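Local structure of mannan endo-1,6-alpha-mannosidase (Chaetomium thermophilum, 6RY0) at residues T42-M47 with G84-Y89; S97-I102 with N143-P148; V327-A332 with V395-S400; E35-A40 with H91-P96. The protein probably cleaves or transfers alpha-1,6-mannosidic linkages, as a calcium-binding family 76 enzyme thought to help move GPI-anchored glycoproteins into the fungal cell wall. One frame throughout, in Å; residues are numbered along the deposited sequence. Where two conformers were deposited one is given.

In the fold
Contacts 1 and 4 join the same two helices, 33-48 and 76-93, at successive levels, their centres about 9 Å apart. Helix 389-401 lies against both: contact 3 is about 11 Å from contact 1 and about 12 Å from contact 4 between centres, and the salt bridge of Asp-88 OD2 with Arg-329 NE (2.8 Å) ties contact 3 to contact 1. Contact 2, centred about 12 Å from contact 1, holds the next helix, 99-108, to the loop after helix 127-142; Asp-88 OD1 probably hydrogen-bonds Asn-143 ND2 (3.1 Å). The side chain of Met-47 in contact 1 is about 11 Å from that of the calcium ligand Asp-73; the other contacts lie away from the annotated sites.

Contact 1. Residues T42-M47 with G84-Y89; sequences TLAYDM and GTYVDY
Tyr-86 and Ala-44 make the one hydrogen bond of this contact, and it is short: Tyr-86 OH donates to Ala-44 O over 2.7 Å. The hydroxyl lies in the carbonyl plane on a lone pair, with a C=O...donor angle of 127°, so the phenol reaches the backbone of the other helix from one side of the carbonyl. The CH-pi evidence concerns Tyr-89. Ala-44 CB stands over one face of its ring, 3.9 Å from the centroid and 18° off the ring normal. With CG anti to the backbone N, the Tyr-89 ring extends across the gap to meet this methyl, while its hydroxyl bonds to Asp-95. Apolar contact adds to this: Ala-44 CB also lies 4.0 Å from Tyr-86 CE2, so one methyl serves both rings. In the conformer described, Met-47 CG approaches the edge of the Tyr-86 ring, 3.8 Å from CE1. The segments run nearly antiparallel, at 158°, with their axes 11.9 Å apart, a separation bridged mainly by the two tyrosines. Around them, Met-393 of helix 389-401 touches Met-47 and Thr-85, Ile-102 of helix 99-108 packs on Tyr-86, and Tyr-98 meets Tyr-86 edge-to-face.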
loop_
_atom_site.group_PDB
_atom_site.type_symbol
_atom_site.label_atom_id
_atom_site.label_comp_id
_atom_site.label_asym_id
_atom_site.label_seq_id
_atom_site.Cartn_x
_atom_site.Cartn_y
_atom_site.Cartn_z
ATOM N N THR A 42 -21.289 -2.340 -4.001
ATOM C CA THR A 42 -21.722 -3.197 -2.902
ATOM C C THR A 42 -20.557 -3.641 -2.046
ATOM O O THR A 42 -20.661 -3.677 -0.807
ATOM C CB THR A 42 -22.504 -4.402 -3.473
ATOM O OG1 THR A 42 -23.573 -3.941 -4.304
ATOM C CG2 THR A 42 -23.028 -5.303 -2.376
ATOM N N LEU A 43 -19.424 -3.931 -2.675
ATOM C CA LEU A 43 -18.221 -4.278 -1.926
ATOM C C LEU A 43 -17.749 -3.083 -1.089
ATOM O O LEU A 43 -17.240 -3.258 0.038
ATOM C CB LEU A 43 -17.119 -4.726 -2.882
ATOM C CG LEU A 43 -17.344 -6.113 -3.483
ATOM C CD1 LEU A 43 -16.542 -6.259 -4.759
ATOM C CD2 LEU A 43 -16.995 -7.181 -2.490
ATOM N N ALA A 44 -17.896 -1.869 -1.602
ATOM C CA ALA A 44 -17.520 -0.678 -0.860
ATOM C C ALA A 44 -18.412 -0.524 0.375
ATOM O O ALA A 44 -17.955 -0.097 1.440
ATOM C CB ALA A 44 -17.561 0.561 -1.753
ATOM N N TYR A 45 -19.692 -0.834 0.232
ATOM C CA TYR A 45 -20.631 -0.829 1.357
ATOM C C TYR A 45 -20.215 -1.867 2.397
ATOM O O TYR A 45 -20.132 -1.555 3.581
ATOM C CB TYR A 45 -22.054 -1.088 0.796
ATOM C CG TYR A 45 -23.096 -1.195 1.876
ATOM C CD1 TYR A 45 -23.321 -2.385 2.542
ATOM C CD2 TYR A 45 -23.872 -0.077 2.230
ATOM C CE1 TYR A 45 -24.286 -2.429 3.593
ATOM C CE2 TYR A 45 -24.820 -0.132 3.243
ATOM C CZ TYR A 45 -24.980 -1.280 3.926
ATOM O OH TYR A 45 -25.878 -1.360 4.964
ATOM N N ASP A 46 -19.983 -3.109 1.980
ATOM C CA ASP A 46 -19.646 -4.148 2.939
ATOM C C ASP A 46 -18.340 -3.871 3.649
ATOM O O ASP A 46 -18.229 -4.153 4.838
ATOM C CB ASP A 46 -19.607 -5.520 2.283
ATOM C CG ASP A 46 -20.976 -6.171 2.176
ATOM O OD1 ASP A 46 -21.963 -5.569 2.658
ATOM O OD2 ASP A 46 -21.058 -7.313 1.625
ATOM N N MET A 47 -17.347 -3.303 2.981
ATOM C CA MET A 47 -16.107 -2.963 3.659
ATOM C C MET A 47 -16.359 -1.841 4.686
ATOM O O MET A 47 -15.821 -1.861 5.785
ATOM C CB MET A 47 -15.055 -2.552 2.622
ATOM C CG MET A 47 -13.739 -2.033 3.158
ATOM S SD MET A 47 -12.864 -3.256 4.108
ATOM C CE MET A 47 -11.839 -2.265 5.171
ATOM N N GLY A 84 -6.605 4.711 1.558
ATOM C CA GLY A 84 -6.121 4.709 0.190
ATOM C C GLY A 84 -6.980 3.861 -0.736
ATOM O O GLY A 84 -7.215 4.217 -1.889
ATOM N N THR A 85 -7.469 2.731 -0.238
ATOM C CA THR A 85 -8.358 1.884 -1.030
ATOM C C THR A 85 -9.583 2.672 -1.508
ATOM O O THR A 85 -10.021 2.524 -2.649
ATOM C CB THR A 85 -8.792 0.646 -0.237
ATOM O OG1 THR A 85 -7.634 -0.093 0.159
ATOM C CG2 THR A 85 -9.641 -0.273 -1.074
ATOM N N TYR A 86 -10.133 3.528 -0.640
ATOM C CA TYR A 86 -11.280 4.320 -0.984
ATOM C C TYR A 86 -10.969 5.538 -1.855
ATOM O O TYR A 86 -11.810 5.949 -2.655
ATOM C CB TYR A 86 -12.096 4.755 0.253
ATOM C CG TYR A 86 -12.995 3.626 0.734
ATOM C CD1 TYR A 86 -12.503 2.593 1.516
ATOM C CD2 TYR A 86 -14.339 3.582 0.381
ATOM C CE1 TYR A 86 -13.302 1.551 1.910
ATOM C CE2 TYR A 86 -15.155 2.535 0.783
ATOM C CZ TYR A 86 -14.625 1.522 1.535
ATOM O OH TYR A 86 -15.378 0.477 1.978
ATOM N N VAL A 87 -9.783 6.105 -1.721
ATOM C CA VAL A 87 -9.337 7.112 -2.681
ATOM C C VAL A 87 -9.284 6.509 -4.084
ATOM O O VAL A 87 -9.747 7.107 -5.066
ATOM C CB VAL A 87 -7.971 7.676 -2.245
ATOM C CG1 VAL A 87 -7.362 8.561 -3.321
ATOM C CG2 VAL A 87 -8.105 8.467 -0.936
ATOM N N ASP A 88 -8.740 5.297 -4.183
ATOM C CA ASP A 88 -8.735 4.573 -5.459
ATOM C C ASP A 88 -10.155 4.223 -5.913
ATOM O O ASP A 88 -10.470 4.353 -7.094
ATOM C CB ASP A 88 -7.862 3.316 -5.414
ATOM C CG ASP A 88 -6.503 3.500 -6.038
ATOM O OD1 ASP A 88 -6.300 4.434 -6.846
ATOM O OD2 ASP A 88 -5.631 2.641 -5.716
ATOM N N TYR A 89 -10.999 3.766 -4.994
ATOM C CA TYR A 89 -12.384 3.414 -5.340
ATOM C C TYR A 89 -13.080 4.570 -6.042
ATOM O O TYR A 89 -13.698 4.383 -7.102
ATOM C CB TYR A 89 -13.144 2.982 -4.090
ATOM C CG TYR A 89 -14.634 2.836 -4.320
ATOM C CD1 TYR A 89 -15.150 1.756 -4.987
ATOM C CD2 TYR A 89 -15.519 3.817 -3.882
ATOM C CE1 TYR A 89 -16.531 1.657 -5.244
ATOM C CE2 TYR A 89 -16.877 3.735 -4.139
ATOM C CZ TYR A 89 -17.367 2.660 -4.846
ATOM O OH TYR A 89 -18.691 2.532 -5.173
#

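Contact 2. Residues S97-I102 with N143-P148; sequences SYNHVI and NKFPNP
Asn-99 runs past Phe-145 in the opposite direction, and its atoms can be followed outward along the ring. CB starts 4.0 Å from Phe-145 CE1. CG comes closer, to 3.6 Å from the same CE1, and OD1 closer still, 3.4 Å from CE1, lying at the edge of the ring and near its plane. ND2, 4.0 Å from Phe-145 CE1, also approaches Pro-146 CD, at 4.2 Å. The amide plane is turned 68° from that of the ring, so the two groups are not stacked: the oxygen faces the rim. Asn-99 CG lies anti to its own carbonyl carbon (chi1 -73°), a setting that carries the amide alongside the ring. Farther along the helix, Ile-102 CG2 meets Phe-145 CZ at 3.9 Å, the two side chains crossing at about a right angle. Exchanging Asn-99 for an alanine would remove the whole amide, and is likely to leave the CE1 edge of Phe-145 without its polar neighbour and Pro-146 with less cover. Trp-90 also touches Asn-99. Because aromatic C-H groups are weakly positive, the oxygen at the ring edge is probably mildly favourable electrostatically, adding to a contact that otherwise rests on van der Waals packing.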
loop_
_atom_site.group_PDB
_atom_site.type_symbol
_atom_site.label_atom_id
_atom_site.label_comp_id
_atom_site.label_asym_id
_atom_site.label_seq_id
_atom_site.Cartn_x
_atom_site.Cartn_y
_atom_site.Cartn_z
ATOM N N SER A 97 -19.462 8.775 -2.729
ATOM C CA SER A 97 -20.253 8.590 -1.509
ATOM C C SER A 97 -19.464 8.619 -0.215
ATOM O O SER A 97 -19.948 9.123 0.794
ATOM C CB SER A 97 -21.009 7.260 -1.577
ATOM O OG SER A 97 -21.950 7.273 -2.639
ATOM N N TYR A 98 -18.276 8.017 -0.212
ATOM C CA TYR A 98 -17.468 7.900 0.993
ATOM C C TYR A 98 -16.389 8.966 1.117
ATOM O O TYR A 98 -15.635 8.945 2.085
ATOM C CB TYR A 98 -16.856 6.484 1.090
ATOM C CG TYR A 98 -17.923 5.425 1.042
ATOM C CD1 TYR A 98 -18.790 5.227 2.113
ATOM C CD2 TYR A 98 -18.104 4.640 -0.093
ATOM C CE1 TYR A 98 -19.811 4.283 2.058
ATOM C CE2 TYR A 98 -19.144 3.688 -0.159
ATOM C CZ TYR A 98 -19.982 3.527 0.926
ATOM O OH TYR A 98 -20.995 2.585 0.929
ATOM N N ASN A 99 -16.314 9.895 0.174
ATOM C CA ASN A 99 -15.195 10.841 0.166
ATOM C C ASN A 99 -15.088 11.655 1.456
ATOM O O ASN A 99 -13.983 11.883 1.952
ATOM C CB ASN A 99 -15.240 11.770 -1.043
ATOM C CG ASN A 99 -14.874 11.077 -2.334
ATOM O OD1 ASN A 99 -14.564 9.897 -2.373
ATOM N ND2 ASN A 99 -14.914 11.842 -3.419
ATOM N N HIS A 100 -16.205 12.094 2.016
ATOM C CA HIS A 100 -16.158 12.893 3.244
ATOM C C HIS A 100 -15.600 12.093 4.409
ATOM O O HIS A 100 -14.799 12.591 5.204
ATOM C CB HIS A 100 -17.546 13.497 3.567
ATOM C CG HIS A 100 -18.615 12.504 3.943
ATOM N ND1 HIS A 100 -19.228 11.657 3.037
ATOM C CD2 HIS A 100 -19.248 12.299 5.126
ATOM C CE1 HIS A 100 -20.154 10.942 3.658
ATOM N NE2 HIS A 100 -20.199 11.328 4.920
ATOM N N VAL A 101 -16.041 10.849 4.520
ATOM C CA VAL A 101 -15.582 9.971 5.585
ATOM C C VAL A 101 -14.073 9.729 5.480
ATOM O O VAL A 101 -13.347 9.713 6.478
ATOM C CB VAL A 101 -16.363 8.598 5.498
ATOM C CG1 VAL A 101 -15.786 7.566 6.425
ATOM C CG2 VAL A 101 -17.850 8.803 5.748
ATOM N N ILE A 102 -13.608 9.536 4.255
ATOM C CA ILE A 102 -12.208 9.261 4.001
ATOM C C ILE A 102 -11.352 10.498 4.245
ATOM O O ILE A 102 -10.291 10.396 4.862
ATOM C CB ILE A 102 -12.059 8.679 2.587
ATOM C CG1 ILE A 102 -12.859 7.372 2.462
ATOM C CG2 ILE A 102 -10.584 8.518 2.214
ATOM C CD1 ILE A 102 -12.471 6.247 3.389
ATOM N N ASN A 143 -4.701 11.271 -7.667
ATOM C CA ASN A 143 -6.067 11.003 -8.115
ATOM C C ASN A 143 -6.943 12.259 -8.089
ATOM O O ASN A 143 -8.121 12.198 -8.383
ATOM C CB ASN A 143 -6.686 9.885 -7.274
ATOM C CG ASN A 143 -6.142 8.523 -7.617
ATOM O OD1 ASN A 143 -5.299 8.391 -8.489
ATOM N ND2 ASN A 143 -6.609 7.483 -6.902
ATOM N N LYS A 144 -6.375 13.399 -7.720
ATOM C CA LYS A 144 -7.129 14.654 -7.613
ATOM C C LYS A 144 -8.285 14.512 -6.626
ATOM O O LYS A 144 -9.351 15.078 -6.799
ATOM C CB LYS A 144 -7.568 15.165 -8.989
ATOM C CG LYS A 144 -6.410 15.430 -9.900
ATOM C CD LYS A 144 -6.809 15.922 -11.281
ATOM C CE LYS A 144 -7.480 17.241 -11.280
ATOM N NZ LYS A 144 -7.661 17.636 -12.693
ATOM N N PHE A 145 -8.049 13.735 -5.569
ATOM C CA PHE A 145 -9.033 13.612 -4.487
ATOM C C PHE A 145 -9.282 15.014 -3.926
ATOM O O PHE A 145 -8.343 15.798 -3.770
ATOM C CB PHE A 145 -8.469 12.658 -3.434
ATOM C CG PHE A 145 -9.441 12.193 -2.396
ATOM C CD1 PHE A 145 -10.488 11.368 -2.731
ATOM C CD2 PHE A 145 -9.253 12.495 -1.079
ATOM C CE1 PHE A 145 -11.359 10.902 -1.781
ATOM C CE2 PHE A 145 -10.104 12.029 -0.124
ATOM C CZ PHE A 145 -11.174 11.244 -0.480
ATOM N N PRO A 146 -10.530 15.358 -3.596
ATOM C CA PRO A 146 -10.772 16.728 -3.140
ATOM C C PRO A 146 -9.845 17.171 -2.031
ATOM O O PRO A 146 -9.510 16.419 -1.113
ATOM C CB PRO A 146 -12.234 16.680 -2.672
ATOM C CG PRO A 146 -12.848 15.629 -3.578
ATOM C CD PRO A 146 -11.778 14.580 -3.729
ATOM N N ASN A 147 -9.425 18.417 -2.107
ATOM C CA ASN A 147 -8.479 18.954 -1.151
ATOM C C ASN A 147 -9.107 19.180 0.201
ATOM O O ASN A 147 -10.241 19.642 0.288
ATOM C CB ASN A 147 -7.935 20.288 -1.642
ATOM C CG ASN A 147 -7.059 20.171 -2.865
ATOM O OD1 ASN A 147 -6.397 19.150 -3.101
ATOM N ND2 ASN A 147 -7.009 21.233 -3.647
ATOM N N PRO A 148 -8.344 18.972 1.271
ATOM C CA PRO A 148 -8.757 19.420 2.608
ATOM C C PRO A 148 -8.960 20.909 2.651
ATOM O O PRO A 148 -8.463 21.622 1.775
ATOM C CB PRO A 148 -7.555 19.037 3.504
ATOM C CG PRO A 148 -6.886 17.896 2.751
ATOM C CD PRO A 148 -7.021 18.326 1.313
#

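Contact 3. Residues V327-A332 with V395-S400; sequences VHRWMA and VLAAVS
Ala-398 CB sits squarely over one face of the His-328 imidazole, 3.6 Å from the ring centroid and 13° off its normal, a CH-pi contact that forms the first tight point. The second is Ala-397 CB against the aliphatic part of Arg-329, 3.4 Å from CD and 3.7 Å from Arg-329 CG. That chain bends at chi3 (52°), about the very CG-CD bond that rests on the methyl, and sends NE on to its salt bridge with Asp-88. Two alanines as partners leave little bulk between the backbones: the CA atoms of His-328 and Ala-398 are 5.3 Å apart, and the segment axes come within 8.3 Å. The looser side is occupied by one ordered water in an otherwise buried contact. It lies in plane at the imidazole edge, 2.8 Å from His-328 ND1, and donates to Ala-398 O over 2.8 Å, so the polar link between the helices is indirect. The other ring nitrogen, NE2, hydrogen-bonds Ser-352 OG, which together with the water fixes the rotation of the ring. With a leucine in place of His-328, the bridging water and Ser-352 would probably each lose a partner, and the flat seat for the Ala-398 methyl would go. The same-direction run of the two segments, crossing at 28°, is consistent with the (alpha/alpha)6 barrel of glycosyl hydrolase family 76.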
loop_
_atom_site.group_PDB
_atom_site.type_symbol
_atom_site.label_atom_id
_atom_site.label_comp_id
_atom_site.label_asym_id
_atom_site.label_seq_id
_atom_site.Cartn_x
_atom_site.Cartn_y
_atom_site.Cartn_z
ATOM N N VAL A 327 -1.631 -5.611 -4.277
ATOM C CA VAL A 327 -1.065 -6.170 -5.504
ATOM C C VAL A 327 -1.936 -5.773 -6.693
ATOM O O VAL A 327 -1.453 -5.286 -7.712
ATOM C CB VAL A 327 -0.891 -7.691 -5.388
ATOM C CG1 VAL A 327 -0.473 -8.266 -6.717
ATOM C CG2 VAL A 327 0.089 -8.046 -4.297
ATOM N N HIS A 328 -3.248 -6.000 -6.568
ATOM C CA HIS A 328 -4.140 -5.643 -7.663
ATOM C C HIS A 328 -4.112 -4.158 -7.985
ATOM O O HIS A 328 -3.974 -3.772 -9.138
ATOM C CB HIS A 328 -5.593 -6.068 -7.318
ATOM C CG HIS A 328 -5.906 -7.483 -7.708
ATOM N ND1 HIS A 328 -6.615 -7.763 -8.844
ATOM C CD2 HIS A 328 -5.626 -8.699 -7.143
ATOM C CE1 HIS A 328 -6.741 -9.087 -8.952
ATOM N NE2 HIS A 328 -6.159 -9.689 -7.935
ATOM N N ARG A 329 -4.284 -3.315 -6.974
ATOM C CA ARG A 329 -4.386 -1.870 -7.239
ATOM C C ARG A 329 -3.093 -1.323 -7.815
ATOM O O ARG A 329 -3.117 -0.483 -8.725
ATOM C CB ARG A 329 -4.764 -1.102 -5.947
ATOM C CG ARG A 329 -6.196 -1.202 -5.573
ATOM C CD ARG A 329 -6.457 -0.738 -4.105
ATOM N NE ARG A 329 -5.898 0.538 -3.889
ATOM C CZ ARG A 329 -5.106 0.867 -2.878
ATOM N NH1 ARG A 329 -4.801 0.050 -1.871
ATOM N NH2 ARG A 329 -4.563 2.102 -2.875
ATOM N N TRP A 330 -1.970 -1.751 -7.256
ATOM C CA TRP A 330 -0.669 -1.249 -7.685
ATOM C C TRP A 330 -0.322 -1.765 -9.078
ATOM O O TRP A 330 0.152 -0.998 -9.928
ATOM C CB TRP A 330 0.407 -1.627 -6.689
ATOM C CG TRP A 330 0.287 -0.965 -5.360
ATOM C CD1 TRP A 330 -0.412 0.146 -5.040
ATOM C CD2 TRP A 330 0.893 -1.427 -4.150
ATOM N NE1 TRP A 330 -0.290 0.390 -3.682
ATOM C CE2 TRP A 330 0.514 -0.568 -3.124
ATOM C CE3 TRP A 330 1.707 -2.514 -3.843
ATOM C CZ2 TRP A 330 0.947 -0.725 -1.821
ATOM C CZ3 TRP A 330 2.109 -2.701 -2.540
ATOM C CH2 TRP A 330 1.741 -1.793 -1.551
ATOM N N MET A 331 -0.553 -3.049 -9.336
ATOM C CA MET A 331 -0.280 -3.585 -10.675
ATOM C C MET A 331 -1.156 -2.931 -11.737
ATOM O O MET A 331 -0.713 -2.692 -12.855
ATOM C CB MET A 331 -0.401 -5.098 -10.714
ATOM C CG MET A 331 0.726 -5.801 -9.948
ATOM S SD MET A 331 0.652 -7.601 -9.982
ATOM C CE MET A 331 1.191 -7.922 -11.651
ATOM N N ALA A 332 -2.395 -2.613 -11.393
ATOM C CA ALA A 332 -3.255 -1.917 -12.326
ATOM C C ALA A 332 -2.657 -0.562 -12.704
ATOM O O ALA A 332 -2.604 -0.184 -13.883
ATOM C CB ALA A 332 -4.660 -1.796 -11.783
ATOM N N VAL A 395 -10.910 -7.693 -1.832
ATOM C CA VAL A 395 -11.823 -7.904 -2.941
ATOM C C VAL A 395 -12.289 -6.563 -3.520
ATOM O O VAL A 395 -12.378 -6.414 -4.736
ATOM C CB VAL A 395 -13.009 -8.794 -2.562
ATOM C CG1 VAL A 395 -13.926 -8.988 -3.765
ATOM C CG2 VAL A 395 -12.498 -10.136 -2.044
ATOM N N LEU A 396 -12.584 -5.588 -2.659
ATOM C CA LEU A 396 -12.929 -4.255 -3.136
ATOM C C LEU A 396 -11.845 -3.707 -4.074
ATOM O O LEU A 396 -12.137 -3.174 -5.151
ATOM C CB LEU A 396 -13.155 -3.316 -1.964
ATOM C CG LEU A 396 -13.350 -1.828 -2.304
ATOM C CD1 LEU A 396 -14.557 -1.619 -3.174
ATOM C CD2 LEU A 396 -13.475 -1.031 -1.018
ATOM N N ALA A 397 -10.588 -3.835 -3.659
ATOM C CA ALA A 397 -9.465 -3.377 -4.458
ATOM C C ALA A 397 -9.393 -4.093 -5.804
ATOM O O ALA A 397 -9.216 -3.470 -6.849
ATOM C CB ALA A 397 -8.176 -3.614 -3.666
ATOM N N ALA A 398 -9.531 -5.412 -5.784
ATOM C CA ALA A 398 -9.418 -6.194 -7.013
ATOM C C ALA A 398 -10.531 -5.863 -7.990
ATOM O O ALA A 398 -10.296 -5.727 -9.191
ATOM C CB ALA A 398 -9.403 -7.691 -6.697
ATOM N N VAL A 399 -11.760 -5.762 -7.498
ATOM C CA VAL A 399 -12.881 -5.512 -8.390
ATOM C C VAL A 399 -12.844 -4.086 -8.917
ATOM O O VAL A 399 -13.027 -3.848 -10.113
ATOM C CB VAL A 399 -14.215 -5.868 -7.696
ATOM C CG1 VAL A 399 -15.404 -5.420 -8.542
ATOM C CG2 VAL A 399 -14.274 -7.359 -7.428
ATOM N N SER A 400 -12.594 -3.104 -8.044
ATOM C CA SER A 400 -12.521 -1.726 -8.520
ATOM C C SER A 400 -11.455 -1.565 -9.583
ATOM O O SER A 400 -11.621 -0.853 -10.580
ATOM C CB SER A 400 -12.235 -0.741 -7.375
ATOM O OG SER A 400 -13.215 -0.814 -6.378
HETATM O O HOH W 1 -7.851 -5.927 -10.509
#

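Contact 4. Residues E35-A40 with H91-P96; sequences EILESA and HLTGDP
Leu-37 and Thr-93 have the nearest CA atoms across this contact, 6.4 Å apart, where helix 33-48 passes the C-terminal end of helix 76-93; Gly-94, with phi 79°, is the first residue to leave that helix. The meeting is small and made by van der Waals contact. Leu-37 CD2 lies 3.7 Å from Thr-93 CB and equally 3.7 Å from Thr-93 O, so a methyl touches both the base of the threonine and its carbonyl oxygen. The two side chains lie alongside each other, pointing opposite ways. One turn on, Ala-40 CB comes to 4.2 Å from Thr-93 CG2, so the threonine methyl has a neighbour on each of two successive turns. The threonine divides its roles by branch. Its OG1 stands between the backbone N and the carbonyl carbon (chi1 71°), where it accepts from Asp-95 N over 3.1 Å with an N-H...acceptor angle of 162°, while it also hydrogen-bonds Tyr-89 O one turn back. CG2 is thereby left to face the other helix. Ser-400 of helix 389-401 adjoins Ala-40. The Asp-95 N bond makes an ST turn from the helix's last residue, where helices 33-48 and 76-93 of the family 76 fold pack side by side.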
loop_
_atom_site.group_PDB
_atom_site.type_symbol
_atom_site.label_atom_id
_atom_site.label_comp_id
_atom_site.label_asym_id
_atom_site.label_seq_id
_atom_site.Cartn_x
_atom_site.Cartn_y
_atom_site.Cartn_z
ATOM N N GLU A 35 -21.876 -3.878 -14.502
ATOM C CA GLU A 35 -21.882 -4.931 -13.474
ATOM C C GLU A 35 -20.723 -4.718 -12.506
ATOM O O GLU A 35 -20.868 -4.882 -11.308
ATOM C CB GLU A 35 -21.794 -6.318 -14.104
ATOM C CG GLU A 35 -23.090 -6.738 -14.781
ATOM C CD GLU A 35 -23.051 -8.090 -15.445
ATOM O OE1 GLU A 35 -21.980 -8.724 -15.482
ATOM O OE2 GLU A 35 -24.117 -8.532 -15.944
ATOM N N ILE A 36 -19.547 -4.412 -13.036
ATOM C CA ILE A 36 -18.382 -4.154 -12.180
ATOM C C ILE A 36 -18.650 -2.979 -11.269
ATOM O O ILE A 36 -18.336 -3.024 -10.074
ATOM C CB ILE A 36 -17.133 -3.931 -13.014
ATOM C CG1 ILE A 36 -16.749 -5.209 -13.778
ATOM C CG2 ILE A 36 -15.950 -3.499 -12.135
ATOM C CD1 ILE A 36 -15.733 -4.975 -14.897
ATOM N N LEU A 37 -19.222 -1.899 -11.796
ATOM C CA LEU A 37 -19.549 -0.745 -10.956
ATOM C C LEU A 37 -20.494 -1.107 -9.842
ATOM O O LEU A 37 -20.294 -0.675 -8.708
ATOM C CB LEU A 37 -20.137 0.388 -11.793
ATOM C CG LEU A 37 -19.154 1.156 -12.666
ATOM C CD1 LEU A 37 -19.919 1.952 -13.734
ATOM C CD2 LEU A 37 -18.343 2.094 -11.809
ATOM N N GLU A 38 -21.525 -1.894 -10.155
ATOM C CA GLU A 38 -22.463 -2.290 -9.119
ATOM C C GLU A 38 -21.804 -3.186 -8.081
ATOM O O GLU A 38 -22.025 -3.018 -6.877
ATOM C CB GLU A 38 -23.691 -2.994 -9.725
ATOM C CG GLU A 38 -24.668 -3.537 -8.674
ATOM C CD GLU A 38 -25.874 -4.243 -9.240
ATOM O OE1 GLU A 38 -26.414 -3.732 -10.259
ATOM O OE2 GLU A 38 -26.304 -5.294 -8.646
ATOM N N SER A 39 -21.039 -4.179 -8.532
ATOM C CA SER A 39 -20.341 -5.044 -7.590
ATOM C C SER A 39 -19.397 -4.235 -6.697
ATOM O O SER A 39 -19.359 -4.427 -5.484
ATOM C CB SER A 39 -19.593 -6.125 -8.334
ATOM O OG SER A 39 -20.516 -7.030 -8.914
ATOM N N ALA A 40 -18.637 -3.327 -7.300
ATOM C CA ALA A 40 -17.727 -2.495 -6.514
ATOM C C ALA A 40 -18.480 -1.643 -5.504
ATOM O O ALA A 40 -18.011 -1.482 -4.376
ATOM C CB ALA A 40 -16.887 -1.622 -7.448
ATOM N N HIS A 91 -11.688 7.167 -7.537
ATOM C CA HIS A 91 -10.987 7.413 -8.787
ATOM C C HIS A 91 -11.429 6.463 -9.899
ATOM O O HIS A 91 -11.496 6.840 -11.059
ATOM C CB HIS A 91 -9.492 7.299 -8.497
ATOM C CG HIS A 91 -8.582 7.328 -9.671
ATOM N ND1 HIS A 91 -8.389 8.440 -10.445
ATOM C CD2 HIS A 91 -7.723 6.393 -10.140
ATOM C CE1 HIS A 91 -7.460 8.185 -11.356
ATOM N NE2 HIS A 91 -7.036 6.940 -11.196
ATOM N N LEU A 92 -11.630 5.196 -9.544
ATOM C CA LEU A 92 -11.919 4.131 -10.494
ATOM C C LEU A 92 -13.390 4.086 -10.889
ATOM O O LEU A 92 -13.734 3.684 -11.988
ATOM C CB LEU A 92 -11.502 2.791 -9.880
ATOM C CG LEU A 92 -9.980 2.607 -9.845
ATOM C CD1 LEU A 92 -9.574 1.598 -8.793
ATOM C CD2 LEU A 92 -9.432 2.227 -11.184
ATOM N N THR A 93 -14.287 4.448 -9.963
ATOM C CA THR A 93 -15.721 4.291 -10.170
ATOM C C THR A 93 -16.489 5.589 -10.376
ATOM O O THR A 93 -17.571 5.565 -10.923
ATOM C CB THR A 93 -16.381 3.555 -8.984
ATOM O OG1 THR A 93 -16.395 4.412 -7.844
ATOM C CG2 THR A 93 -15.775 2.204 -8.709
ATOM N N GLY A 94 -15.936 6.703 -9.924
ATOM C CA GLY A 94 -16.647 7.952 -9.917
ATOM C C GLY A 94 -17.636 8.131 -8.785
ATOM O O GLY A 94 -18.308 9.142 -8.727
ATOM N N ASP A 95 -17.729 7.161 -7.893
ATOM C CA ASP A 95 -18.679 7.226 -6.778
ATOM C C ASP A 95 -18.040 7.986 -5.623
ATOM O O ASP A 95 -17.095 7.462 -5.031
ATOM C CB ASP A 95 -19.023 5.804 -6.331
ATOM C CG ASP A 95 -19.936 5.762 -5.145
ATOM O OD1 ASP A 95 -20.492 6.828 -4.760
ATOM O OD2 ASP A 95 -20.109 4.654 -4.581
ATOM N N PRO A 96 -18.558 9.185 -5.280
ATOM C CA PRO A 96 -17.946 10.005 -4.224
ATOM C C PRO A 96 -18.583 9.777 -2.857
ATOM O O PRO A 96 -18.292 10.541 -1.957
ATOM C CB PRO A 96 -18.230 11.427 -4.712
ATOM C CG PRO A 96 -19.634 11.290 -5.296
ATOM C CD PRO A 96 -19.666 9.919 -5.944
#